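Local atomic coordinates of DELTA1-pyrroline-2-carboxylate reductase (Thermococcus litoralis DSM 5473, PDB entry 6T3E), a protein that catalyses the reduction of Delta1-pyrroline-2-carboxylate to L-proline, probably with NADH as the hydride donor, as a member of the ornithine cyclodeaminase/mu-crystallin family. Residues V266-E271 against F318-L323; F74-P79 against V245-R250. All coordinates share one frame; numbering follows the deposited sequence.

Contact 1: V266-E271 against F318-L323; sequences VVDSKE and FKSVGL. With NAI (1,4-dihydronicotinamide adenine dinucleotide), chain F; PRO (proline), chain E.
Two neighbouring parallel strands of the Rossmann-type nucleotide-binding sheet, 264-267 and 316-319, meet here at their C-terminal ends, where the loop after 316-319 runs on to the cofactor and the chain after 264-267 enters a helix. Lys319 N donates to Val266 O (2.8 Å), and Asp268 N to Lys319 O (3.1 Å), a parallel ladder that pairs Val266 with Phe318 and Val267 with Lys319. On the face bearing Val266 and Phe318, Val266 CG1 lies against Phe318 CD1 at 4.1 Å, and helix 128-146 packs over both side chains. The ring also reaches forward, bringing Phe318 CE1 beside the backbone N of Asp268. On the face bearing Val267 and Lys319, Lys319 NZ leaves this interface for a salt bridge with Asp279 and a hydrogen bond to Ser244.

Past the ladder, Asp268 takes over from the backbone. Its CG sits between the backbone N and the carbonyl carbon (chi1 55°), which turns the carboxylate toward the loop after Lys319. Val321 N reaches OD2 of Asp268 at 3.0 Å, coming from well above the carboxylate plane (58°), while Asp268 OD1 lies 3.4 Å from Val321 CG2. With an alanine here, Val321 N would probably lose this acceptor and the loop through Gly322 could shift beside the bound proline. Farther on, Ser269 CB and OG pack against Leu323 CD1, while the same OG caps the following helix through Gly272 N. The loop reaches the cofactor through Ser320, whose OG donates to the nicotinamide carboxamide oxygen O7N at 3.2 Å.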
ATOM      1  N   VAL B 266      19.572  12.187  15.230  1.00 50.86           N
ATOM      2  CA  VAL B 266      19.561  10.942  14.469  1.00 49.40           C
ATOM      3  C   VAL B 266      18.117  10.638  14.091  1.00 47.13           C
ATOM      4  O   VAL B 266      17.216  10.744  14.931  1.00 47.79           O
ATOM      5  CB  VAL B 266      20.188   9.769  15.253  1.00 45.64           C
ATOM      6  CG1 VAL B 266      20.000   8.463  14.497  1.00 35.79           C
ATOM      7  CG2 VAL B 266      21.669  10.024  15.505  1.00 43.26           C
ATOM      8  N   VAL B 267      17.902  10.260  12.833  1.00 46.31           N
ATOM      9  CA  VAL B 267      16.571  10.002  12.303  1.00 44.84           C
ATOM     10  C   VAL B 267      16.483   8.542  11.888  1.00 49.60           C
ATOM     11  O   VAL B 267      17.494   7.913  11.561  1.00 51.84           O
ATOM     12  CB  VAL B 267      16.248  10.925  11.109  1.00 40.70           C
ATOM     13  CG1 VAL B 267      16.351  12.390  11.531  1.00 44.85           C
ATOM     14  CG2 VAL B 267      17.169  10.626   9.948  1.00 39.17           C
ATOM     15  N   ASP B 268      15.265   7.992  11.919  1.00 51.11           N
ATOM     16  CA  ASP B 268      15.081   6.626  11.437  1.00 52.16           C
ATOM     17  C   ASP B 268      15.360   6.543   9.944  1.00 48.26           C
ATOM     18  O   ASP B 268      16.068   5.646   9.482  1.00 49.31           O
ATOM     19  CB  ASP B 268      13.669   6.118  11.776  1.00 56.68           C
ATOM     20  CG  ASP B 268      12.571   7.024  11.271  1.00 61.38           C
ATOM     21  OD1 ASP B 268      11.813   6.612  10.367  1.00 61.43           O
ATOM     22  OD2 ASP B 268      12.463   8.161  11.777  1.00 67.03           O
ATOM     23  N   SER B 269      14.878   7.514   9.185  1.00 46.22           N
ATOM     24  CA  SER B 269      15.220   7.606   7.779  1.00 48.26           C
ATOM     25  C   SER B 269      15.080   9.066   7.375  1.00 49.83           C
ATOM     26  O   SER B 269      14.158   9.756   7.834  1.00 45.85           O
ATOM     27  CB  SER B 269      14.342   6.684   6.919  1.00 48.31           C
ATOM     28  OG  SER B 269      13.258   7.365   6.311  1.00 52.08           O
ATOM     29  N   LYS B 270      16.050   9.544   6.582  1.00 51.98           N
ATOM     30  CA  LYS B 270      16.016  10.927   6.121  1.00 51.09           C
ATOM     31  C   LYS B 270      14.814  11.160   5.219  1.00 51.34           C
ATOM     32  O   LYS B 270      14.097  12.160   5.364  1.00 50.63           O
ATOM     33  CB  LYS B 270      17.309  11.268   5.383  1.00 50.56           C
ATOM     34  CG  LYS B 270      18.213  12.208   6.135  1.00 55.38           C
ATOM     35  CD  LYS B 270      19.470  12.582   5.326  1.00 61.64           C
ATOM     36  CE  LYS B 270      20.584  11.527   5.440  1.00 62.89           C
ATOM     37  NZ  LYS B 270      21.876  11.936   4.790  1.00 62.73           N
ATOM     38  N   GLU B 271      14.541  10.208   4.327  1.00 46.48           N
ATOM     39  CA  GLU B 271      13.430  10.364   3.402  1.00 47.54           C
ATOM     40  C   GLU B 271      12.114  10.462   4.154  1.00 50.40           C
ATOM     41  O   GLU B 271      11.258  11.285   3.814  1.00 52.64           O
ATOM     42  CB  GLU B 271      13.412   9.193   2.422  1.00 48.60           C
ATOM     43  CG  GLU B 271      12.660   9.465   1.143  1.00 53.19           C
ATOM     44  CD  GLU B 271      12.669   8.274   0.209  1.00 55.25           C
ATOM     45  OE1 GLU B 271      12.596   8.478  -1.022  1.00 52.28           O
ATOM     46  OE2 GLU B 271      12.738   7.131   0.711  1.00 62.54           O
ATOM     47  N   PHE B 318      16.862  10.940  19.101  1.00 49.81           N
ATOM     48  CA  PHE B 318      16.474  10.004  18.050  1.00 45.54           C
ATOM     49  C   PHE B 318      15.032  10.307  17.662  1.00 42.56           C
ATOM     50  O   PHE B 318      14.114  10.131  18.471  1.00 41.37           O
ATOM     51  CB  PHE B 318      16.624   8.555  18.511  1.00 42.92           C
ATOM     52  CG  PHE B 318      16.030   7.548  17.554  1.00 37.38           C
ATOM     53  CD1 PHE B 318      16.429   7.519  16.228  1.00 38.15           C
ATOM     54  CD2 PHE B 318      15.082   6.629  17.986  1.00 33.38           C
ATOM     55  CE1 PHE B 318      15.889   6.599  15.346  1.00 37.92           C
ATOM     56  CE2 PHE B 318      14.538   5.707  17.118  1.00 31.34           C
ATOM     57  CZ  PHE B 318      14.941   5.692  15.791  1.00 38.81           C
ATOM     58  N   LYS B 319      14.838  10.759  16.427  1.00 38.18           N
ATOM     59  CA  LYS B 319      13.519  11.093  15.917  1.00 36.56           C
ATOM     60  C   LYS B 319      13.022   9.948  15.054  1.00 37.53           C
ATOM     61  O   LYS B 319      13.666   9.592  14.064  1.00 42.29           O
ATOM     62  CB  LYS B 319      13.551  12.384  15.105  1.00 35.76           C
ATOM     63  CG  LYS B 319      12.169  12.802  14.659  1.00 36.02           C
ATOM     64  CD  LYS B 319      11.290  13.079  15.864  1.00 34.57           C
ATOM     65  CE  LYS B 319       9.932  12.425  15.747  1.00 32.49           C
ATOM     66  NZ  LYS B 319       9.014  12.996  16.789  1.00 32.88           N
ATOM     67  N   SER B 320      11.882   9.376  15.421  1.00 37.76           N
ATOM     68  CA  SER B 320      11.349   8.210  14.738  1.00 38.01           C
ATOM     69  C   SER B 320       9.934   8.488  14.270  1.00 37.36           C
ATOM     70  O   SER B 320       9.112   8.983  15.043  1.00 43.17           O
ATOM     71  CB  SER B 320      11.373   6.980  15.636  1.00 35.72           C
ATOM     72  OG  SER B 320      10.425   6.051  15.167  1.00 35.47           O
ATOM     73  N   VAL B 321       9.671   8.195  12.998  1.00 33.78           N
ATOM     74  CA  VAL B 321       8.329   8.261  12.427  1.00 35.12           C
ATOM     75  C   VAL B 321       7.826   6.912  11.947  1.00 42.70           C
ATOM     76  O   VAL B 321       6.640   6.805  11.601  1.00 43.31           O
ATOM     77  CB  VAL B 321       8.259   9.278  11.273  1.00 36.11           C
ATOM     78  CG1 VAL B 321       8.382  10.712  11.824  1.00 35.04           C
ATOM     79  CG2 VAL B 321       9.329   8.975  10.254  1.00 27.15           C
ATOM     80  N   GLY B 322       8.690   5.912  11.838  1.00 48.71           N
ATOM     81  CA  GLY B 322       8.321   4.579  11.391  1.00 48.52           C
ATOM     82  C   GLY B 322       8.865   4.296  10.002  1.00 48.79           C
ATOM     83  O   GLY B 322       8.813   5.144   9.102  1.00 54.65           O
ATOM     84  N   LEU B 323       9.405   3.100   9.824  1.00 43.50           N
ATOM     85  CA  LEU B 323       9.918   2.663   8.533  1.00 40.73           C
ATOM     86  C   LEU B 323       9.424   1.245   8.260  1.00 37.85           C
ATOM     87  O   LEU B 323       9.398   0.403   9.164  1.00 41.51           O
ATOM     88  CB  LEU B 323      11.450   2.734   8.490  1.00 38.60           C
ATOM     89  CG  LEU B 323      12.082   2.703   7.093  1.00 39.19           C
ATOM     90  CD1 LEU B 323      11.591   3.841   6.208  1.00 34.25           C
ATOM     91  CD2 LEU B 323      13.600   2.704   7.202  1.00 41.24           C
TER
HETATM   92  PA  NAI F 402      -2.270   6.906  22.299  1.00 31.72           P
HETATM   93  O1A NAI F 402      -3.465   7.770  21.993  1.00 29.19           O
HETATM   94  O2A NAI F 402      -2.728   5.538  22.765  1.00 40.13           O
HETATM   95  O5B NAI F 402      -1.250   7.602  23.388  1.00 33.81           O
HETATM   96  C5B NAI F 402      -0.998   8.983  23.156  1.00 38.51           C
HETATM   97  C4B NAI F 402      -0.726   9.693  24.554  1.00 42.55           C
HETATM   98  O4B NAI F 402      -0.309  10.902  24.370  1.00 43.09           O
HETATM   99  C3B NAI F 402      -2.059   9.813  25.329  1.00 43.60           C
HETATM  100  O3B NAI F 402      -1.929   9.174  26.518  1.00 44.35           O
HETATM  101  C2B NAI F 402      -2.260  11.334  25.485  1.00 38.88           C
HETATM  102  O2B NAI F 402      -3.018  11.649  26.754  1.00 33.85           O
HETATM  103  C1B NAI F 402      -1.036  11.781  25.521  1.00 42.64           C
HETATM  104  N9A NAI F 402      -0.950  13.180  25.202  1.00 40.24           N
HETATM  105  C8A NAI F 402      -1.517  13.717  24.119  1.00 38.55           C
HETATM  106  N7A NAI F 402      -1.247  15.018  24.128  1.00 38.48           N
HETATM  107  C5A NAI F 402      -0.508  15.286  25.218  1.00 38.73           C
HETATM  108  C6A NAI F 402       0.022  16.467  25.677  1.00 44.54           C
HETATM  109  N6A NAI F 402      -0.025  17.826  25.170  1.00 47.56           N
HETATM  110  N1A NAI F 402       0.732  16.489  26.804  1.00 47.41           N
HETATM  111  C2A NAI F 402       0.935  15.332  27.481  1.00 48.92           C
HETATM  112  N3A NAI F 402       0.413  14.165  27.025  1.00 44.31           N
HETATM  113  C4A NAI F 402      -0.319  14.158  25.883  1.00 38.15           C
HETATM  114  O3  NAI F 402      -1.423   6.788  20.871  1.00 36.86           O
HETATM  115  PN  NAI F 402       0.024   5.973  20.729  1.00 35.12           P
HETATM  116  O1N NAI F 402      -0.331   4.667  20.046  1.00 31.24           O
HETATM  117  O2N NAI F 402       0.679   5.780  22.068  1.00 33.90           O
HETATM  118  O5D NAI F 402       1.024   6.839  19.786  1.00 37.88           O
HETATM  119  C5D NAI F 402       1.787   7.813  20.396  1.00 38.37           C
HETATM  120  C4D NAI F 402       2.474   8.656  19.289  1.00 39.06           C
HETATM  121  O4D NAI F 402       3.371   7.951  18.627  1.00 36.66           O
HETATM  122  C3D NAI F 402       1.434   9.095  18.248  1.00 36.72           C
HETATM  123  O3D NAI F 402       1.697  10.399  17.875  1.00 36.34           O
HETATM  124  C2D NAI F 402       1.679   8.179  17.040  1.00 37.62           C
HETATM  125  O2D NAI F 402       1.162   8.880  15.783  1.00 25.91           O
HETATM  126  C1D NAI F 402       2.978   8.029  17.063  1.00 38.30           C
HETATM  127  N1N NAI F 402       3.368   6.764  16.418  1.00 42.26           N
HETATM  128  C2N NAI F 402       4.536   6.693  15.560  1.00 42.10           C
HETATM  129  C3N NAI F 402       5.209   5.319  15.284  1.00 37.87           C
HETATM  130  C7N NAI F 402       6.729   5.367  14.972  1.00 35.60           C
HETATM  131  O7N NAI F 402       7.267   6.411  15.031  1.00 38.91           O
HETATM  132  N7N NAI F 402       7.466   4.134  14.616  1.00 33.93           N
HETATM  133  C4N NAI F 402       4.647   4.052  15.897  1.00 33.91           C
HETATM  134  C5N NAI F 402       3.173   4.172  16.307  1.00 32.76           C
HETATM  135  C6N NAI F 402       2.589   5.559  16.628  1.00 42.36           C
HETATM  136  N   PRO E 401       3.115   6.215  12.254  1.00 45.38           N
HETATM  137  CA  PRO E 401       2.980   4.876  12.836  1.00 46.29           C
HETATM  138  C   PRO E 401       3.664   3.767  12.042  1.00 50.98           C
HETATM  139  O   PRO E 401       4.567   3.995  11.223  1.00 51.27           O
HETATM  140  CB  PRO E 401       1.467   4.667  12.847  1.00 44.23           C
HETATM  141  CG  PRO E 401       0.911   6.040  13.067  1.00 43.63           C
HETATM  142  CD  PRO E 401       1.894   7.022  12.451  1.00 45.22           C
HETATM  143  OXT PRO E 401       3.317   2.597  12.207  1.00 53.03           O

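Contact 2: F74-P79 against V245-R250; sequences FILYMP and VGWVGR. With NAI (1,4-dihydronicotinamide adenine dinucleotide), chain F; PRO (proline), chain E.
Trp247 pushes the rim of its indole against Phe74 and Leu76 of strand 73-82, so that the loop after strand 241-244 of the nucleotide-binding sheet touches the mixed sheet of the other domain. From CB, with CG anti to the backbone N (chi1 177°), the side chain runs out past the cofactor ribose, whose O2D lies at the edge of the ring. On the pyrrole side NE1 turns to Glu276 O. On the benzene side CE3 comes within 3.5 Å of CD of the bound proline. The next atom, Trp247 CZ3, meets Leu76 CD1 at 4.1 Å, and Leu76 CD2 also approaches the proline CD. At the far rim, Trp247 CH2 stands over one face of Phe74, 3.9 Å from CD2 of that ring, in an edge-to-face pair with planes at 64°. Gly249 N lies over the centre of one indole face, as the loop folds back across its own tryptophan. Phe74 CE1 also touches Val248 CG1 at 4.2 Å.

The backbone of Trp247 is occupied by the cofactor: its N donates to ribose O3D of NADH at 3.0 Å, and its O accepts from O2D. One residue thus grips the nicotinamide ribose through polar bonds and meets the proline with carbon. The contact at CD is consistent with apolar packing at this end of the ligand, whereas Arg63, Lys91 and Arg134 supply hydrogen bonds to it.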
ATOM      1  N   PHE B  74      -5.708   9.543   9.587  1.00 32.94           N
ATOM      2  CA  PHE B  74      -4.744   9.205   8.555  1.00 35.08           C
ATOM      3  C   PHE B  74      -4.724   7.696   8.366  1.00 41.03           C
ATOM      4  O   PHE B  74      -4.963   6.940   9.311  1.00 44.69           O
ATOM      5  CB  PHE B  74      -3.330   9.692   8.917  1.00 32.78           C
ATOM      6  CG  PHE B  74      -3.249  11.140   9.238  1.00 32.29           C
ATOM      7  CD1 PHE B  74      -3.521  11.594  10.514  1.00 37.79           C
ATOM      8  CD2 PHE B  74      -2.890  12.056   8.265  1.00 33.33           C
ATOM      9  CE1 PHE B  74      -3.442  12.950  10.817  1.00 37.86           C
ATOM     10  CE2 PHE B  74      -2.801  13.403   8.554  1.00 33.13           C
ATOM     11  CZ  PHE B  74      -3.071  13.852   9.835  1.00 34.88           C
ATOM     12  N   ILE B  75      -4.427   7.258   7.144  1.00 39.63           N
ATOM     13  CA  ILE B  75      -4.156   5.850   6.874  1.00 33.16           C
ATOM     14  C   ILE B  75      -2.845   5.754   6.103  1.00 35.70           C
ATOM     15  O   ILE B  75      -2.621   6.503   5.141  1.00 29.46           O
ATOM     16  CB  ILE B  75      -5.309   5.156   6.126  1.00 31.08           C
ATOM     17  CG1 ILE B  75      -4.944   3.697   5.861  1.00 38.01           C
ATOM     18  CG2 ILE B  75      -5.672   5.872   4.857  1.00 31.39           C
ATOM     19  CD1 ILE B  75      -6.128   2.776   5.879  1.00 44.65           C
ATOM     20  N   LEU B  76      -1.961   4.864   6.556  1.00 36.78           N
ATOM     21  CA  LEU B  76      -0.595   4.784   6.054  1.00 34.55           C
ATOM     22  C   LEU B  76      -0.346   3.411   5.431  1.00 34.26           C
ATOM     23  O   LEU B  76      -0.592   2.378   6.062  1.00 35.69           O
ATOM     24  CB  LEU B  76       0.394   5.085   7.191  1.00 35.14           C
ATOM     25  CG  LEU B  76       0.461   6.536   7.717  1.00 35.66           C
ATOM     26  CD1 LEU B  76      -0.635   6.890   8.766  1.00 35.59           C
ATOM     27  CD2 LEU B  76       1.840   6.875   8.266  1.00 33.30           C
ATOM     28  N   TYR B  77       0.198   3.400   4.216  1.00 32.44           N
ATOM     29  CA  TYR B  77       0.482   2.171   3.476  1.00 29.34           C
ATOM     30  C   TYR B  77       1.995   2.053   3.320  1.00 30.43           C
ATOM     31  O   TYR B  77       2.615   2.856   2.611  1.00 24.12           O
ATOM     32  CB  TYR B  77      -0.245   2.178   2.129  1.00 27.27           C
ATOM     33  CG  TYR B  77      -1.719   2.483   2.290  1.00 30.51           C
ATOM     34  CD1 TYR B  77      -2.638   1.463   2.527  1.00 35.47           C
ATOM     35  CD2 TYR B  77      -2.185   3.787   2.257  1.00 30.91           C
ATOM     36  CE1 TYR B  77      -3.987   1.741   2.704  1.00 32.95           C
ATOM     37  CE2 TYR B  77      -3.533   4.076   2.436  1.00 31.91           C
ATOM     38  CZ  TYR B  77      -4.424   3.051   2.651  1.00 32.96           C
ATOM     39  OH  TYR B  77      -5.754   3.343   2.823  1.00 31.57           O
ATOM     40  N   MET B  78       2.574   1.041   3.988  1.00 32.90           N
ATOM     41  CA  MET B  78       4.017   0.901   4.189  1.00 35.67           C
ATOM     42  C   MET B  78       4.487  -0.451   3.664  1.00 34.60           C
ATOM     43  O   MET B  78       4.642  -1.410   4.435  1.00 35.82           O
ATOM     44  CB  MET B  78       4.391   1.054   5.668  1.00 39.81           C
ATOM     45  CG  MET B  78       3.831   2.307   6.344  1.00 40.73           C
ATOM     46  SD  MET B  78       4.085   2.399   8.132  1.00 40.45           S
ATOM     47  CE  MET B  78       5.871   2.395   8.269  1.00 41.17           C
ATOM     48  N   PRO B  79       4.742  -0.559   2.366  1.00 36.47           N
ATOM     49  CA  PRO B  79       5.325  -1.784   1.809  1.00 38.78           C
ATOM     50  C   PRO B  79       6.849  -1.782   1.818  1.00 40.12           C
ATOM     51  O   PRO B  79       7.504  -0.737   1.811  1.00 45.13           O
ATOM     52  CB  PRO B  79       4.781  -1.782   0.372  1.00 40.49           C
ATOM     53  CG  PRO B  79       4.637  -0.326   0.032  1.00 37.28           C
ATOM     54  CD  PRO B  79       4.352   0.409   1.322  1.00 36.01           C
ATOM     55  N   VAL B 245       8.753   9.704  19.105  1.00 36.52           N
ATOM     56  CA  VAL B 245       8.089   8.893  18.095  1.00 38.95           C
ATOM     57  C   VAL B 245       6.740   9.459  17.690  1.00 38.04           C
ATOM     58  O   VAL B 245       6.107   8.932  16.757  1.00 32.65           O
ATOM     59  CB  VAL B 245       7.951   7.425  18.554  1.00 37.92           C
ATOM     60  CG1 VAL B 245       9.245   6.968  19.209  1.00 35.75           C
ATOM     61  CG2 VAL B 245       6.787   7.265  19.504  1.00 42.77           C
ATOM     62  N   GLY B 246       6.297  10.538  18.329  1.00 33.99           N
ATOM     63  CA  GLY B 246       5.000  11.088  18.001  1.00 28.33           C
ATOM     64  C   GLY B 246       4.959  11.583  16.570  1.00 35.15           C
ATOM     65  O   GLY B 246       5.977  11.975  15.992  1.00 32.30           O
ATOM     66  N   TRP B 247       3.768  11.504  15.981  1.00 36.48           N
ATOM     67  CA  TRP B 247       3.535  11.998  14.634  1.00 37.88           C
ATOM     68  C   TRP B 247       2.038  12.209  14.459  1.00 38.24           C
ATOM     69  O   TRP B 247       1.261  11.284  14.695  1.00 33.61           O
ATOM     70  CB  TRP B 247       4.068  11.011  13.587  1.00 39.07           C
ATOM     71  CG  TRP B 247       3.782  11.462  12.201  1.00 42.86           C
ATOM     72  CD1 TRP B 247       4.564  12.266  11.421  1.00 44.77           C
ATOM     73  CD2 TRP B 247       2.616  11.164  11.431  1.00 40.84           C
ATOM     74  NE1 TRP B 247       3.959  12.480  10.203  1.00 44.35           N
ATOM     75  CE2 TRP B 247       2.762  11.814  10.183  1.00 42.67           C
ATOM     76  CE3 TRP B 247       1.464  10.410  11.672  1.00 38.21           C
ATOM     77  CZ2 TRP B 247       1.801  11.730   9.178  1.00 41.70           C
ATOM     78  CZ3 TRP B 247       0.513  10.330  10.683  1.00 40.25           C
ATOM     79  CH2 TRP B 247       0.683  10.993   9.446  1.00 42.63           C
ATOM     80  N   VAL B 248       1.637  13.426  14.071  1.00 37.22           N
ATOM     81  CA  VAL B 248       0.247  13.692  13.696  1.00 35.67           C
ATOM     82  C   VAL B 248       0.237  14.538  12.424  1.00 40.47           C
ATOM     83  O   VAL B 248      -0.587  15.445  12.271  1.00 40.60           O
ATOM     84  CB  VAL B 248      -0.562  14.378  14.820  1.00 34.32           C
ATOM     85  CG1 VAL B 248      -2.069  14.161  14.621  1.00 27.11           C
ATOM     86  CG2 VAL B 248      -0.141  13.895  16.206  1.00 31.61           C
ATOM     87  N   GLY B 249       1.140  14.246  11.498  1.00 41.64           N
ATOM     88  CA  GLY B 249       1.218  14.969  10.245  1.00 39.74           C
ATOM     89  C   GLY B 249       2.454  15.848  10.171  1.00 48.43           C
ATOM     90  O   GLY B 249       3.268  15.926  11.095  1.00 50.49           O
ATOM     91  N   ARG B 250       2.592  16.503   9.022  1.00 54.53           N
ATOM     92  CA  ARG B 250       3.709  17.410   8.828  1.00 56.74           C
ATOM     93  C   ARG B 250       3.501  18.777   9.476  1.00 57.26           C
ATOM     94  O   ARG B 250       4.449  19.566   9.529  1.00 59.26           O
ATOM     95  CB  ARG B 250       3.957  17.609   7.338  1.00 59.99           C
ATOM     96  CG  ARG B 250       3.855  16.366   6.508  1.00 66.81           C
ATOM     97  CD  ARG B 250       3.788  16.740   5.029  1.00 73.56           C
ATOM     98  NE  ARG B 250       4.369  18.060   4.763  1.00 79.23           N
ATOM     99  CZ  ARG B 250       5.617  18.291   4.349  1.00 84.48           C
ATOM    100  NH1 ARG B 250       6.461  17.281   4.140  1.00 83.07           N
ATOM    101  NH2 ARG B 250       6.021  19.547   4.145  1.00 87.34           N
TER
HETATM  102  PA  NAI F 402      -2.270   6.906  22.299  1.00 31.72           P
HETATM  103  O1A NAI F 402      -3.465   7.770  21.993  1.00 29.19           O
HETATM  104  O2A NAI F 402      -2.728   5.538  22.765  1.00 40.13           O
HETATM  105  O5B NAI F 402      -1.250   7.602  23.388  1.00 33.81           O
HETATM  106  C5B NAI F 402      -0.998   8.983  23.156  1.00 38.51           C
HETATM  107  C4B NAI F 402      -0.726   9.693  24.554  1.00 42.55           C
HETATM  108  O4B NAI F 402      -0.309  10.902  24.370  1.00 43.09           O
HETATM  109  C3B NAI F 402      -2.059   9.813  25.329  1.00 43.60           C
HETATM  110  O3B NAI F 402      -1.929   9.174  26.518  1.00 44.35           O
HETATM  111  C2B NAI F 402      -2.260  11.334  25.485  1.00 38.88           C
HETATM  112  O2B NAI F 402      -3.018  11.649  26.754  1.00 33.85           O
HETATM  113  C1B NAI F 402      -1.036  11.781  25.521  1.00 42.64           C
HETATM  114  N9A NAI F 402      -0.950  13.180  25.202  1.00 40.24           N
HETATM  115  C8A NAI F 402      -1.517  13.717  24.119  1.00 38.55           C
HETATM  116  N7A NAI F 402      -1.247  15.018  24.128  1.00 38.48           N
HETATM  117  C5A NAI F 402      -0.508  15.286  25.218  1.00 38.73           C
HETATM  118  C6A NAI F 402       0.022  16.467  25.677  1.00 44.54           C
HETATM  119  N6A NAI F 402      -0.025  17.826  25.170  1.00 47.56           N
HETATM  120  N1A NAI F 402       0.732  16.489  26.804  1.00 47.41           N
HETATM  121  C2A NAI F 402       0.935  15.332  27.481  1.00 48.92           C
HETATM  122  N3A NAI F 402       0.413  14.165  27.025  1.00 44.31           N
HETATM  123  C4A NAI F 402      -0.319  14.158  25.883  1.00 38.15           C
HETATM  124  O3  NAI F 402      -1.423   6.788  20.871  1.00 36.86           O
HETATM  125  PN  NAI F 402       0.024   5.973  20.729  1.00 35.12           P
HETATM  126  O1N NAI F 402      -0.331   4.667  20.046  1.00 31.24           O
HETATM  127  O2N NAI F 402       0.679   5.780  22.068  1.00 33.90           O
HETATM  128  O5D NAI F 402       1.024   6.839  19.786  1.00 37.88           O
HETATM  129  C5D NAI F 402       1.787   7.813  20.396  1.00 38.37           C
HETATM  130  C4D NAI F 402       2.474   8.656  19.289  1.00 39.06           C
HETATM  131  O4D NAI F 402       3.371   7.951  18.627  1.00 36.66           O
HETATM  132  C3D NAI F 402       1.434   9.095  18.248  1.00 36.72           C
HETATM  133  O3D NAI F 402       1.697  10.399  17.875  1.00 36.34           O
HETATM  134  C2D NAI F 402       1.679   8.179  17.040  1.00 37.62           C
HETATM  135  O2D NAI F 402       1.162   8.880  15.783  1.00 25.91           O
HETATM  136  C1D NAI F 402       2.978   8.029  17.063  1.00 38.30           C
HETATM  137  N1N NAI F 402       3.368   6.764  16.418  1.00 42.26           N
HETATM  138  C2N NAI F 402       4.536   6.693  15.560  1.00 42.10           C
HETATM  139  C3N NAI F 402       5.209   5.319  15.284  1.00 37.87           C
HETATM  140  C7N NAI F 402       6.729   5.367  14.972  1.00 35.60           C
HETATM  141  O7N NAI F 402       7.267   6.411  15.031  1.00 38.91           O
HETATM  142  N7N NAI F 402       7.466   4.134  14.616  1.00 33.93           N
HETATM  143  C4N NAI F 402       4.647   4.052  15.897  1.00 33.91           C
HETATM  144  C5N NAI F 402       3.173   4.172  16.307  1.00 32.76           C
HETATM  145  C6N NAI F 402       2.589   5.559  16.628  1.00 42.36           C
HETATM  146  N   PRO E 401       3.115   6.215  12.254  1.00 45.38           N
HETATM  147  CA  PRO E 401       2.980   4.876  12.836  1.00 46.29           C
HETATM  148  C   PRO E 401       3.664   3.767  12.042  1.00 50.98           C
HETATM  149  O   PRO E 401       4.567   3.995  11.223  1.00 51.27           O
HETATM  150  CB  PRO E 401       1.467   4.667  12.847  1.00 44.23           C
HETATM  151  CG  PRO E 401       0.911   6.040  13.067  1.00 43.63           C
HETATM  152  CD  PRO E 401       1.894   7.022  12.451  1.00 45.22           C
HETATM  153  OXT PRO E 401       3.317   2.597  12.207  1.00 53.03           O

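Contacts 1 and 2, with centres 12 Å apart, meet at one active site, which 318-323 and both segments of contact 2 help to line. Residues 318-323 hold the carboxamide end of the nicotinamide, residues 245-250 its ribose, and residues 74-79 bring the other domain up to the proline. Here NAI C4N lies 3.6 Å from PRO CA, a placement consistent with hydride transfer between these carbons. The contacts also touch directly: Met78 CE packs 3.7 Å from Leu323 C, Ser320 O lies 4.0 Å from Val245 CB, and Val321 packs on Trp247. A weak hydrogen bond from Lys319 NZ to Gly246 O links the end of strand 316-319 to the loop 245-250.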